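Local coordinates for protein thiamine phosphate pyrophosphorylase (Bacteroides thetaiotaomicron VPI-5482, PDB 3CEU) that probably makes thiamine phosphate by joining the pyrimidine and thiazole halves of the vitamin, a late step in thiamine diphosphate biosynthesis, at residues 2-7 against 110-115; 16-21 against 174-179; 45-50 against 67-72; 96-101 against 140-145. One frame throughout, in Å; residues are numbered along the deposited sequence.

Interaction 1 of 4, residues 2-7 against 110-115; sequences KLIVVT and YVFMSP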
loop_
_atom_site.group_PDB
_atom_site.type_symbol
_atom_site.label_atom_id
_atom_site.label_comp_id
_atom_site.label_asym_id
_atom_site.label_seq_id
_atom_site.Cartn_x
_atom_site.Cartn_y
_atom_site.Cartn_z
ATOM N N LYS A 2 -2.120 7.526 6.997
ATOM C CA LYS A 2 -1.222 6.403 6.762
ATOM C C LYS A 2 -0.562 6.486 5.388
ATOM O O LYS A 2 -1.125 7.035 4.437
ATOM C CB LYS A 2 -1.984 5.081 6.893
ATOM C CG LYS A 2 -2.412 4.747 8.319
ATOM C CD LYS A 2 -3.170 3.425 8.376
ATOM C CE LYS A 2 -3.474 3.022 9.810
ATOM N NZ LYS A 2 -4.145 4.133 10.544
ATOM N N LEU A 3 0.651 5.955 5.307
ATOM C CA LEU A 3 1.411 5.927 4.067
ATOM C C LEU A 3 1.731 4.465 3.756
ATOM O O LEU A 3 2.609 3.862 4.374
ATOM C CB LEU A 3 2.707 6.735 4.209
ATOM C CG LEU A 3 3.576 6.812 2.949
ATOM C CD1 LEU A 3 2.731 7.339 1.793
ATOM C CD2 LEU A 3 4.784 7.702 3.188
ATOM N N ILE A 4 1.003 3.902 2.798
ATOM C CA ILE A 4 1.171 2.508 2.405
ATOM C C ILE A 4 2.062 2.383 1.179
ATOM O O ILE A 4 1.927 3.146 0.215
ATOM C CB ILE A 4 -0.195 1.859 2.086
ATOM C CG1 ILE A 4 -1.137 2.020 3.286
ATOM C CG2 ILE A 4 -0.014 0.393 1.747
ATOM C CD1 ILE A 4 -2.593 1.736 2.971
ATOM N N VAL A 5 2.974 1.414 1.229
ATOM C CA VAL A 5 3.904 1.150 0.130
ATOM C C VAL A 5 3.641 -0.222 -0.488
ATOM O O VAL A 5 3.508 -1.211 0.230
ATOM C CB VAL A 5 5.388 1.158 0.612
ATOM C CG1 VAL A 5 6.302 0.671 -0.517
ATOM C CG2 VAL A 5 5.801 2.561 1.055
ATOM N N VAL A 6 3.554 -0.284 -1.815
ATOM C CA VAL A 6 3.366 -1.568 -2.477
ATOM C C VAL A 6 4.731 -1.972 -3.036
ATOM O O VAL A 6 5.463 -1.127 -3.567
ATOM C CB VAL A 6 2.356 -1.502 -3.658
ATOM C CG1 VAL A 6 2.164 -2.897 -4.239
ATOM C CG2 VAL A 6 1.023 -0.938 -3.204
ATOM N N THR A 7 5.080 -3.251 -2.890
ATOM C CA THR A 7 6.349 -3.765 -3.402
ATOM C C THR A 7 6.326 -3.685 -4.919
ATOM O O THR A 7 5.347 -3.248 -5.519
ATOM C CB THR A 7 6.565 -5.264 -3.092
ATOM O OG1 THR A 7 5.561 -6.025 -3.777
ATOM C CG2 THR A 7 6.503 -5.548 -1.605
ATOM N N TYR A 110 -10.426 -1.886 4.942
ATOM C CA TYR A 110 -10.159 -0.680 4.169
ATOM C C TYR A 110 -10.046 -1.068 2.725
ATOM O O TYR A 110 -9.796 -2.226 2.412
ATOM C CB TYR A 110 -8.888 0.062 4.613
ATOM C CG TYR A 110 -7.546 -0.641 4.482
ATOM C CD1 TYR A 110 -7.040 -1.050 3.245
ATOM C CD2 TYR A 110 -6.727 -0.793 5.597
ATOM C CE1 TYR A 110 -5.746 -1.586 3.133
ATOM C CE2 TYR A 110 -5.445 -1.318 5.491
ATOM C CZ TYR A 110 -4.958 -1.712 4.264
ATOM O OH TYR A 110 -3.676 -2.222 4.198
ATOM N N VAL A 111 -10.260 -0.106 1.841
ATOM C CA VAL A 111 -10.166 -0.367 0.419
ATOM C C VAL A 111 -9.294 0.684 -0.244
ATOM O O VAL A 111 -9.094 1.776 0.295
ATOM C CB VAL A 111 -11.556 -0.329 -0.264
ATOM C CG1 VAL A 111 -12.520 -1.279 0.439
ATOM C CG2 VAL A 111 -12.099 1.085 -0.264
ATOM N N PHE A 112 -8.774 0.336 -1.415
ATOM C CA PHE A 112 -7.955 1.241 -2.212
ATOM C C PHE A 112 -8.914 1.951 -3.156
ATOM O O PHE A 112 -9.989 1.434 -3.454
ATOM C CB PHE A 112 -6.941 0.453 -3.059
ATOM C CG PHE A 112 -5.722 0.003 -2.303
ATOM C CD1 PHE A 112 -5.639 0.172 -0.925
ATOM C CD2 PHE A 112 -4.646 -0.573 -2.970
ATOM C CE1 PHE A 112 -4.510 -0.224 -0.223
ATOM C CE2 PHE A 112 -3.513 -0.971 -2.272
ATOM C CZ PHE A 112 -3.449 -0.792 -0.892
HETATM N N MSE A 113 -8.545 3.136 -3.618
HETATM C CA MSE A 113 -9.383 3.842 -4.571
HETATM C C MSE A 113 -8.452 4.360 -5.658
HETATM O O MSE A 113 -7.477 5.064 -5.367
HETATM C CB MSE A 113 -10.122 5.007 -3.915
HETATM C CG MSE A 113 -11.280 5.526 -4.750
HETATM SE SE MSE A 113 -11.986 7.229 -4.161
HETATM C CE MSE A 113 -12.262 8.055 -5.895
ATOM N N SER A 114 -8.747 4.007 -6.906
ATOM C CA SER A 114 -7.909 4.414 -8.031
ATOM C C SER A 114 -8.678 4.353 -9.344
ATOM O O SER A 114 -9.749 3.747 -9.411
ATOM C CB SER A 114 -6.715 3.480 -8.126
ATOM O OG SER A 114 -7.161 2.165 -8.371
ATOM N N PRO A 115 -8.147 4.991 -10.406
ATOM C CA PRO A 115 -6.894 5.766 -10.454
ATOM C C PRO A 115 -7.137 7.229 -10.069
ATOM O O PRO A 115 -7.824 7.953 -10.789
ATOM C CB PRO A 115 -6.449 5.644 -11.919
ATOM C CG PRO A 115 -7.212 4.446 -12.449
ATOM C CD PRO A 115 -8.550 4.587 -11.763
#

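Interaction 2 of 4, residues 16-21 against 174-179; sequences DKIITA and DLWNKF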
loop_
_atom_site.group_PDB
_atom_site.type_symbol
_atom_site.label_atom_id
_atom_site.label_comp_id
_atom_site.label_asym_id
_atom_site.label_seq_id
_atom_site.Cartn_x
_atom_site.Cartn_y
_atom_site.Cartn_z
ATOM N N ASP A 16 14.854 -7.176 0.553
ATOM C CA ASP A 16 14.565 -7.425 1.959
ATOM C C ASP A 16 15.204 -6.362 2.857
ATOM O O ASP A 16 14.619 -5.951 3.862
ATOM C CB ASP A 16 15.054 -8.822 2.372
ATOM C CG ASP A 16 16.568 -8.901 2.526
ATOM O OD1 ASP A 16 17.289 -8.654 1.542
ATOM O OD2 ASP A 16 17.033 -9.214 3.637
ATOM N N LYS A 17 16.403 -5.919 2.488
ATOM C CA LYS A 17 17.120 -4.898 3.256
ATOM C C LYS A 17 16.406 -3.567 3.135
ATOM O O LYS A 17 16.231 -2.840 4.111
ATOM C CB LYS A 17 18.547 -4.712 2.728
ATOM C CG LYS A 17 19.604 -5.641 3.316
ATOM C CD LYS A 17 19.424 -7.084 2.895
ATOM C CE LYS A 17 20.667 -7.899 3.241
ATOM N NZ LYS A 17 21.858 -7.434 2.457
ATOM N N ILE A 18 16.007 -3.239 1.915
ATOM C CA ILE A 18 15.331 -1.986 1.700
ATOM C C ILE A 18 14.014 -1.979 2.450
ATOM O O ILE A 18 13.680 -0.990 3.096
ATOM C CB ILE A 18 15.083 -1.721 0.201
ATOM C CG1 ILE A 18 16.419 -1.697 -0.549
ATOM C CG2 ILE A 18 14.367 -0.386 0.034
ATOM C CD1 ILE A 18 16.303 -1.446 -2.039
ATOM N N ILE A 19 13.263 -3.078 2.372
ATOM C CA ILE A 19 11.980 -3.147 3.058
ATOM C C ILE A 19 12.151 -2.983 4.560
ATOM O O ILE A 19 11.407 -2.246 5.208
ATOM C CB ILE A 19 11.258 -4.482 2.781
ATOM C CG1 ILE A 19 10.801 -4.518 1.314
ATOM C CG2 ILE A 19 10.063 -4.648 3.747
ATOM C CD1 ILE A 19 10.197 -5.853 0.845
ATOM N N THR A 20 13.138 -3.671 5.113
ATOM C CA THR A 20 13.397 -3.606 6.541
ATOM C C THR A 20 13.739 -2.176 6.944
ATOM O O THR A 20 13.234 -1.654 7.944
ATOM C CB THR A 20 14.537 -4.553 6.892
ATOM O OG1 THR A 20 14.167 -5.881 6.498
ATOM C CG2 THR A 20 14.823 -4.523 8.389
ATOM N N ALA A 21 14.580 -1.547 6.132
ATOM C CA ALA A 21 15.001 -0.173 6.360
ATOM C C ALA A 21 13.793 0.773 6.363
ATOM O O ALA A 21 13.763 1.754 7.112
ATOM C CB ALA A 21 16.009 0.244 5.273
ATOM N N ASP A 174 6.722 5.984 -7.582
ATOM C CA ASP A 174 7.433 7.165 -7.106
ATOM C C ASP A 174 8.473 6.837 -6.048
ATOM O O ASP A 174 9.357 7.651 -5.756
ATOM C CB ASP A 174 6.467 8.185 -6.528
ATOM C CG ASP A 174 7.189 9.376 -5.949
ATOM O OD1 ASP A 174 7.902 10.062 -6.715
ATOM O OD2 ASP A 174 7.058 9.620 -4.731
ATOM N N LEU A 175 8.365 5.641 -5.477
ATOM C CA LEU A 175 9.297 5.228 -4.450
ATOM C C LEU A 175 10.379 4.269 -4.961
ATOM O O LEU A 175 11.573 4.595 -4.914
ATOM C CB LEU A 175 8.525 4.619 -3.275
ATOM C CG LEU A 175 9.322 4.340 -2.007
ATOM C CD1 LEU A 175 8.392 4.299 -0.809
ATOM C CD2 LEU A 175 10.059 3.026 -2.173
ATOM N N TRP A 176 9.974 3.104 -5.463
ATOM C CA TRP A 176 10.931 2.117 -5.957
ATOM C C TRP A 176 11.731 2.562 -7.193
ATOM O O TRP A 176 12.877 2.146 -7.381
ATOM C CB TRP A 176 10.217 0.788 -6.238
ATOM C CG TRP A 176 9.549 0.216 -5.028
ATOM C CD1 TRP A 176 8.215 0.221 -4.752
ATOM C CD2 TRP A 176 10.190 -0.388 -3.899
ATOM N NE1 TRP A 176 7.982 -0.340 -3.514
ATOM C CE2 TRP A 176 9.179 -0.722 -2.969
ATOM C CE3 TRP A 176 11.526 -0.674 -3.577
ATOM C CZ2 TRP A 176 9.457 -1.331 -1.742
ATOM C CZ3 TRP A 176 11.803 -1.280 -2.351
ATOM C CH2 TRP A 176 10.773 -1.598 -1.453
ATOM N N ASN A 177 11.134 3.405 -8.028
ATOM C CA ASN A 177 11.814 3.903 -9.213
ATOM C C ASN A 177 13.065 4.700 -8.828
ATOM O O ASN A 177 13.888 5.042 -9.689
ATOM C CB ASN A 177 10.862 4.788 -10.033
ATOM C CG ASN A 177 9.702 3.991 -10.656
ATOM O OD1 ASN A 177 8.697 4.562 -11.096
ATOM N ND2 ASN A 177 9.851 2.668 -10.701
ATOM N N LYS A 178 13.209 4.986 -7.535
ATOM C CA LYS A 178 14.350 5.748 -7.023
ATOM C C LYS A 178 15.554 4.850 -6.810
ATOM O O LYS A 178 16.566 5.271 -6.262
ATOM C CB LYS A 178 13.984 6.432 -5.698
ATOM C CG LYS A 178 14.328 7.914 -5.644
ATOM C CD LYS A 178 13.665 8.673 -6.782
ATOM C CE LYS A 178 12.165 8.850 -6.570
ATOM N NZ LYS A 178 11.871 9.896 -5.548
ATOM N N PHE A 179 15.445 3.603 -7.240
ATOM C CA PHE A 179 16.559 2.685 -7.084
ATOM C C PHE A 179 16.694 1.776 -8.286
ATOM O O PHE A 179 15.725 1.156 -8.716
ATOM C CB PHE A 179 16.389 1.840 -5.824
ATOM C CG PHE A 179 17.447 0.790 -5.652
ATOM C CD1 PHE A 179 17.169 -0.549 -5.916
ATOM C CD2 PHE A 179 18.723 1.138 -5.216
ATOM C CE1 PHE A 179 18.145 -1.527 -5.742
ATOM C CE2 PHE A 179 19.710 0.173 -5.039
ATOM C CZ PHE A 179 19.425 -1.165 -5.298
#

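Interaction 3 of 4, residues 45-50 against 67-72; sequences LLTLIP and EEFNLM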
loop_
_atom_site.group_PDB
_atom_site.type_symbol
_atom_site.label_atom_id
_atom_site.label_comp_id
_atom_site.label_asym_id
_atom_site.label_seq_id
_atom_site.Cartn_x
_atom_site.Cartn_y
_atom_site.Cartn_z
ATOM N N LEU A 45 11.692 -13.940 1.018
ATOM C CA LEU A 45 11.679 -12.537 1.383
ATOM C C LEU A 45 11.127 -12.366 2.797
ATOM O O LEU A 45 11.748 -11.714 3.634
ATOM C CB LEU A 45 10.839 -11.749 0.374
ATOM C CG LEU A 45 11.011 -10.232 0.319
ATOM C CD1 LEU A 45 10.243 -9.659 -0.864
ATOM C CD2 LEU A 45 10.531 -9.617 1.601
ATOM N N LEU A 46 9.970 -12.956 3.076
ATOM C CA LEU A 46 9.372 -12.827 4.406
ATOM C C LEU A 46 10.297 -13.324 5.521
ATOM O O LEU A 46 10.312 -12.761 6.610
ATOM C CB LEU A 46 8.028 -13.571 4.463
ATOM C CG LEU A 46 6.972 -13.103 3.459
ATOM C CD1 LEU A 46 5.884 -14.156 3.306
ATOM C CD2 LEU A 46 6.399 -11.769 3.901
ATOM N N THR A 47 11.070 -14.368 5.247
ATOM C CA THR A 47 11.985 -14.912 6.250
ATOM C C THR A 47 13.111 -13.937 6.606
ATOM O O THR A 47 13.544 -13.884 7.750
ATOM C CB THR A 47 12.637 -16.235 5.779
ATOM O OG1 THR A 47 11.619 -17.167 5.399
ATOM C CG2 THR A 47 13.468 -16.837 6.897
ATOM N N LEU A 48 13.583 -13.178 5.619
ATOM C CA LEU A 48 14.659 -12.206 5.823
ATOM C C LEU A 48 14.213 -10.972 6.573
ATOM O O LEU A 48 15.017 -10.321 7.243
ATOM C CB LEU A 48 15.237 -11.761 4.487
ATOM C CG LEU A 48 16.351 -12.622 3.901
ATOM C CD1 LEU A 48 16.022 -14.091 4.089
ATOM C CD2 LEU A 48 16.517 -12.280 2.415
ATOM N N ILE A 49 12.939 -10.626 6.445
ATOM C CA ILE A 49 12.439 -9.461 7.141
ATOM C C ILE A 49 12.020 -9.832 8.551
ATOM O O ILE A 49 11.285 -10.795 8.760
ATOM C CB ILE A 49 11.253 -8.814 6.391
ATOM C CG1 ILE A 49 10.305 -9.899 5.885
ATOM C CG2 ILE A 49 11.772 -7.971 5.232
ATOM C CD1 ILE A 49 9.225 -9.376 4.951
ATOM N N PRO A 50 12.512 -9.075 9.544
ATOM C CA PRO A 50 12.246 -9.242 10.975
ATOM C C PRO A 50 10.801 -9.583 11.279
ATOM O O PRO A 50 9.892 -8.874 10.851
ATOM C CB PRO A 50 12.644 -7.890 11.551
ATOM C CG PRO A 50 13.824 -7.543 10.728
ATOM C CD PRO A 50 13.378 -7.904 9.315
ATOM N N GLU A 67 -1.228 -16.771 7.486
ATOM C CA GLU A 67 -1.109 -17.437 8.792
ATOM C C GLU A 67 0.266 -18.084 8.942
ATOM O O GLU A 67 0.786 -18.247 10.047
ATOM C CB GLU A 67 -2.189 -18.518 8.949
ATOM C CG GLU A 67 -3.627 -18.035 8.794
ATOM C CD GLU A 67 -4.078 -17.139 9.934
ATOM O OE1 GLU A 67 -5.274 -16.792 9.978
ATOM O OE2 GLU A 67 -3.237 -16.781 10.785
ATOM N N GLU A 68 0.848 -18.458 7.813
ATOM C CA GLU A 68 2.162 -19.079 7.807
ATOM C C GLU A 68 3.229 -18.138 8.403
ATOM O O GLU A 68 3.995 -18.550 9.280
ATOM C CB GLU A 68 2.537 -19.461 6.374
ATOM C CG GLU A 68 3.741 -20.363 6.268
ATOM C CD GLU A 68 3.471 -21.755 6.786
ATOM O OE1 GLU A 68 4.362 -22.619 6.646
ATOM O OE2 GLU A 68 2.371 -21.995 7.331
ATOM N N PHE A 69 3.262 -16.882 7.947
ATOM C CA PHE A 69 4.249 -15.913 8.428
ATOM C C PHE A 69 3.715 -14.818 9.337
ATOM O O PHE A 69 4.397 -13.822 9.594
ATOM C CB PHE A 69 4.967 -15.272 7.244
ATOM C CG PHE A 69 5.868 -16.213 6.519
ATOM C CD1 PHE A 69 5.348 -17.135 5.617
ATOM C CD2 PHE A 69 7.240 -16.214 6.778
ATOM C CE1 PHE A 69 6.181 -18.056 4.975
ATOM C CE2 PHE A 69 8.087 -17.124 6.149
ATOM C CZ PHE A 69 7.555 -18.054 5.240
ATOM N N ASN A 70 2.500 -15.026 9.834
ATOM C CA ASN A 70 1.819 -14.093 10.730
ATOM C C ASN A 70 1.645 -12.711 10.104
ATOM O O ASN A 70 1.833 -11.683 10.764
ATOM C CB ASN A 70 2.565 -13.969 12.058
ATOM C CG ASN A 70 1.761 -13.210 13.093
ATOM O OD1 ASN A 70 0.608 -13.558 13.362
ATOM N ND2 ASN A 70 2.358 -12.175 13.684
ATOM N N LEU A 71 1.288 -12.701 8.824
ATOM C CA LEU A 71 1.078 -11.456 8.108
ATOM C C LEU A 71 -0.157 -10.758 8.669
ATOM O O LEU A 71 -0.933 -11.343 9.431
ATOM C CB LEU A 71 0.888 -11.722 6.612
ATOM C CG LEU A 71 1.971 -12.544 5.903
ATOM C CD1 LEU A 71 1.596 -12.687 4.437
ATOM C CD2 LEU A 71 3.327 -11.878 6.048
HETATM N N MSE A 72 -0.326 -9.500 8.286
HETATM C CA MSE A 72 -1.451 -8.700 8.736
HETATM C C MSE A 72 -2.775 -9.209 8.171
HETATM O O MSE A 72 -3.747 -9.386 8.910
HETATM C CB MSE A 72 -1.234 -7.245 8.320
HETATM C CG MSE A 72 -2.265 -6.273 8.865
HETATM SE SE MSE A 72 -1.783 -4.402 8.557
HETATM C CE MSE A 72 -3.165 -3.932 7.280
#

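Interaction 4 of 4, residues 96-101 against 140-145; sequences HSVEEV and AKIIDS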
loop_
_atom_site.group_PDB
_atom_site.type_symbol
_atom_site.label_atom_id
_atom_site.label_comp_id
_atom_site.label_asym_id
_atom_site.label_seq_id
_atom_site.Cartn_x
_atom_site.Cartn_y
_atom_site.Cartn_z
ATOM N N HIS A 96 -12.707 1.170 -7.982
ATOM C CA HIS A 96 -12.372 2.103 -9.053
ATOM C C HIS A 96 -13.475 3.081 -9.434
ATOM O O HIS A 96 -13.619 3.433 -10.599
ATOM C CB HIS A 96 -11.940 1.330 -10.302
ATOM C CG HIS A 96 -11.073 0.147 -10.006
ATOM N ND1 HIS A 96 -11.590 -1.102 -9.743
ATOM C CD2 HIS A 96 -9.729 0.035 -9.881
ATOM C CE1 HIS A 96 -10.604 -1.935 -9.468
ATOM N NE2 HIS A 96 -9.463 -1.272 -9.543
ATOM N N SER A 97 -14.248 3.521 -8.451
ATOM C CA SER A 97 -15.315 4.483 -8.689
ATOM C C SER A 97 -15.837 4.882 -7.329
ATOM O O SER A 97 -15.697 4.133 -6.360
ATOM C CB SER A 97 -16.454 3.870 -9.522
ATOM O OG SER A 97 -17.210 2.937 -8.765
ATOM N N VAL A 98 -16.430 6.064 -7.251
ATOM C CA VAL A 98 -16.974 6.543 -5.992
ATOM C C VAL A 98 -18.085 5.611 -5.528
ATOM O O VAL A 98 -18.237 5.354 -4.332
ATOM C CB VAL A 98 -17.510 7.979 -6.144
ATOM C CG1 VAL A 98 -18.171 8.436 -4.858
ATOM C CG2 VAL A 98 -16.355 8.911 -6.505
ATOM N N GLU A 99 -18.850 5.089 -6.483
ATOM C CA GLU A 99 -19.937 4.175 -6.157
ATOM C C GLU A 99 -19.388 2.870 -5.560
ATOM O O GLU A 99 -19.903 2.384 -4.555
ATOM C CB GLU A 99 -20.774 3.871 -7.410
ATOM C CG GLU A 99 -22.106 3.173 -7.118
ATOM C CD GLU A 99 -22.820 2.699 -8.377
ATOM O OE1 GLU A 99 -23.966 2.214 -8.259
ATOM O OE2 GLU A 99 -22.239 2.804 -9.483
ATOM N N GLU A 100 -18.345 2.309 -6.173
ATOM C CA GLU A 100 -17.765 1.066 -5.669
ATOM C C GLU A 100 -17.369 1.183 -4.202
ATOM O O GLU A 100 -17.769 0.360 -3.369
ATOM C CB GLU A 100 -16.548 0.641 -6.502
ATOM C CG GLU A 100 -16.890 -0.401 -7.561
ATOM C CD GLU A 100 -15.669 -0.985 -8.263
ATOM O OE1 GLU A 100 -14.671 -1.323 -7.583
ATOM O OE2 GLU A 100 -15.718 -1.139 -9.503
ATOM N N VAL A 101 -16.587 2.213 -3.892
ATOM C CA VAL A 101 -16.133 2.456 -2.530
ATOM C C VAL A 101 -17.338 2.571 -1.633
ATOM O O VAL A 101 -17.339 2.071 -0.507
ATOM C CB VAL A 101 -15.369 3.785 -2.408
ATOM C CG1 VAL A 101 -14.926 3.982 -0.976
ATOM C CG2 VAL A 101 -14.180 3.809 -3.359
ATOM N N ALA A 140 -19.742 13.639 1.763
ATOM C CA ALA A 140 -20.728 12.572 1.905
ATOM C C ALA A 140 -20.201 11.473 2.819
ATOM O O ALA A 140 -20.877 10.472 3.053
ATOM C CB ALA A 140 -21.079 11.994 0.536
ATOM N N LYS A 141 -18.987 11.664 3.321
ATOM C CA LYS A 141 -18.368 10.694 4.216
ATOM C C LYS A 141 -18.022 9.377 3.511
ATOM O O LYS A 141 -17.594 8.418 4.157
ATOM C CB LYS A 141 -19.289 10.415 5.410
ATOM C CG LYS A 141 -19.688 11.654 6.215
ATOM C CD LYS A 141 -18.483 12.336 6.859
ATOM C CE LYS A 141 -18.896 13.597 7.607
ATOM N NZ LYS A 141 -17.716 14.408 8.000
ATOM N N ILE A 142 -18.205 9.333 2.192
ATOM C CA ILE A 142 -17.892 8.132 1.416
ATOM C C ILE A 142 -16.415 7.830 1.580
ATOM O O ILE A 142 -16.018 6.691 1.805
ATOM C CB ILE A 142 -18.220 8.329 -0.084
ATOM C CG1 ILE A 142 -19.741 8.457 -0.245
ATOM C CG2 ILE A 142 -17.658 7.168 -0.909
ATOM C CD1 ILE A 142 -20.226 8.645 -1.653
ATOM N N ILE A 143 -15.603 8.867 1.466
ATOM C CA ILE A 143 -14.172 8.719 1.631
ATOM C C ILE A 143 -13.806 9.080 3.062
ATOM O O ILE A 143 -14.086 10.185 3.528
ATOM C CB ILE A 143 -13.420 9.650 0.690
ATOM C CG1 ILE A 143 -11.984 9.839 1.182
ATOM C CG2 ILE A 143 -14.139 10.967 0.605
ATOM C CD1 ILE A 143 -11.172 10.720 0.303
ATOM N N ASP A 144 -13.182 8.146 3.762
ATOM C CA ASP A 144 -12.797 8.399 5.135
ATOM C C ASP A 144 -11.546 7.618 5.518
ATOM O O ASP A 144 -10.834 7.108 4.659
ATOM C CB ASP A 144 -13.962 8.053 6.070
ATOM C CG ASP A 144 -14.386 6.595 5.963
ATOM O OD1 ASP A 144 -15.307 6.198 6.706
ATOM O OD2 ASP A 144 -13.803 5.849 5.142
ATOM N N SER A 145 -11.283 7.524 6.811
ATOM C CA SER A 145 -10.105 6.816 7.290
ATOM C C SER A 145 -9.970 5.381 6.766
ATOM O O SER A 145 -8.921 4.762 6.926
ATOM C CB SER A 145 -10.117 6.798 8.813
ATOM O OG SER A 145 -11.402 6.413 9.281
#

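Interaction 1 of 4, residues 2-7 against 110-115
Strand 2-6 and strand 110-113 face each other across the inside of a closed eight-stranded parallel barrel, the TIM-barrel fold, with the CA atoms of I4 and F112 10.3 Å apart. These are the first and sixth strands, so no backbone hydrogen bond joins them. Strand 2-6 is instead bonded to strand 168-171 through A169 and V171, and to strand 29-32 through I29 and H31.

The gap is bridged by side chains that fill the barrel core. I4 directs its CB at the opposite strand, and an extended outer chain (chi2 166°) carries CD1 to the two aromatic rings of Y110 and F112. One methyl thus serves both rings, lying 4.2 Å from F112 CE1 and 4.4 Å from Y110 CZ, and meeting each obliquely. A branched aliphatic chain suits this place because it packs against the rings without adding a polar group to the core. F112 CB does not aim at strand 2-6, but the long flat side chain reaches inward and meets the rings of H31 and H75 as well. M148, on strand 147-150, packs against I4, Y110 and F112 alike.

Tyrosine combines an apolar ring with a polar end. Its ring meets that of H90 edge to face, while its hydroxyl, in a buried position, is satisfied by a hydrogen bond with NE2 of H31. The same Y110 OH lies 4.3 Å from I4 CD1, a plain van der Waals approach.

Interaction 2 of 4, residues 16-21 against 174-179
The phenyl ring of F179 takes I18 CD1 over one face, offset toward the rim, and the six-membered ring of the W176 indole is met obliquely by I18 and I19; CD2 of L175 lies over the centre of one indole face. In the TIM barrel these residues join helix 15-24, which follows the first strand, to helix 173-176 and the turn after it, beyond the last strand.

I18 CG2 touches W176 CZ3 at 3.6 Å, and I19 CG1 lies 4.0 Å from W176 CH2. The two branches of I18 divide the work: CG2, anti to the backbone N, goes to the indole, whereas the CG1 arm (chi1 -59°) runs out to F179. There CD1 makes a CH-pi contact 4.2 Å from the ring centroid and 18° off its normal. Cutting I18 back to an alanine is likely to leave the F179 face without its methyl partner and to open a gap beside W176 CZ3.

Tryptophan suits its place by presenting the CZ3-CH2 side of its six-membered ring to I18 and I19 while its NE1 bonds to V6 O of strand 2-6. A type I turn from W176 to F179 carries the chain round, so that both rings reach I18. On helix 15-24, T20 OG1 and T20 N reach D16 O from opposite faces of its plane, OG1 at 2.7 Å.

Interaction 3 of 4, residues 45-50 against 67-72
L46 lies over one face of the F69 ring, joining helix 39-48 of the TIM barrel to the loop that follows helix 65-68, two neighbouring alpha elements on the outside of the barrel. Two of its carbons do the covering: L46 CB is 3.6 Å from F69 CD2, and L46 CD1 makes a CH-pi contact 4.0 Å from the ring centroid, 22° off the normal. The other branch, L46 CD2, goes to L71 CD2 at 3.7 Å, so a forked leucine can serve both partners. T47 OG1 stands at the edge of the phenyl ring, near its plane, 3.6 Å from F69 CE2.

With a serine in place of F69, L46 would probably lose the flat surface under CB and CD1, and a gap would open beside T47.

In the next shell, T47 OG1 sits beside the backbone N (chi1 -54°), where it hydrogen-bonds to E43 O, one turn back in its helix. L46 also rests on L32, and L71 on T59, toward the barrel wall. H54 ties the two sides together: its NE2 bonds to L46 O and I49 O, where helix 39-48 ends, and its ND1 bonds to F69 O.

Interaction 4 of 4, residues 96-101 against 140-145
V98 and I142 make the first apolar pair of the contact: V98 CG1 meets I142 CD1 at 3.8 Å, the side chains crossing at about a right angle. V101 adds its own CG1, which lies 4.2 Å from I142 CG2. In both valines CG1 is anti to the backbone N, and in each it is this branch that reaches I142. Small branched residues suit so close an approach, where the isoleucine from the loop packs against two valines three residues apart on one face of the short helix. V101 CG1 also comes within 4.0 Å of I142 O, a van der Waals approach.

No hydrogen bond crosses between 96-101 and 140-145; the polar bonds fix the helix start instead. S97 is its N-cap, and the hydroxyl OG accepts from E100 N at 2.9 Å with an N-H...O angle of 160°. A weak bond, H96 N to E100 OE1 at 3.2 Å, lies at the same end.

Among charges, E100 OE1 also forms a salt bridge with R104 NH2.

Within the TIM barrel, V98 packs on E133 and A137 of helix 131-139 and V101 on strands 90-95 and 110-113; I142, in the loop between helix 131-139 and strand 147-150, packs on the flank of helix 98-102.

Interaction 1 lies inside the barrel, and the other three are set around it. Outward from strand 2-6, V5 CG2 packs 3.6 Å from L175 CD1, which joins interaction 1 to interaction 2. Strand 110-113 likewise backs interaction 4, with M113 CG 3.6 Å from V101 CG2. Interaction 3 reaches the core at M72, whose CE is 3.6 Å from Y110 OH, and it meets interaction 2 where T20 OG1 lies 3.4 Å from I49 CG2. Interactions 2 and 4 sit on opposite sides of the chain's centre, their centres about 30 Å apart. As in other TIM barrels, the active site probably lies at the C-terminal ends of the strands, where T7 and S114 follow strands 2-6 and 110-113.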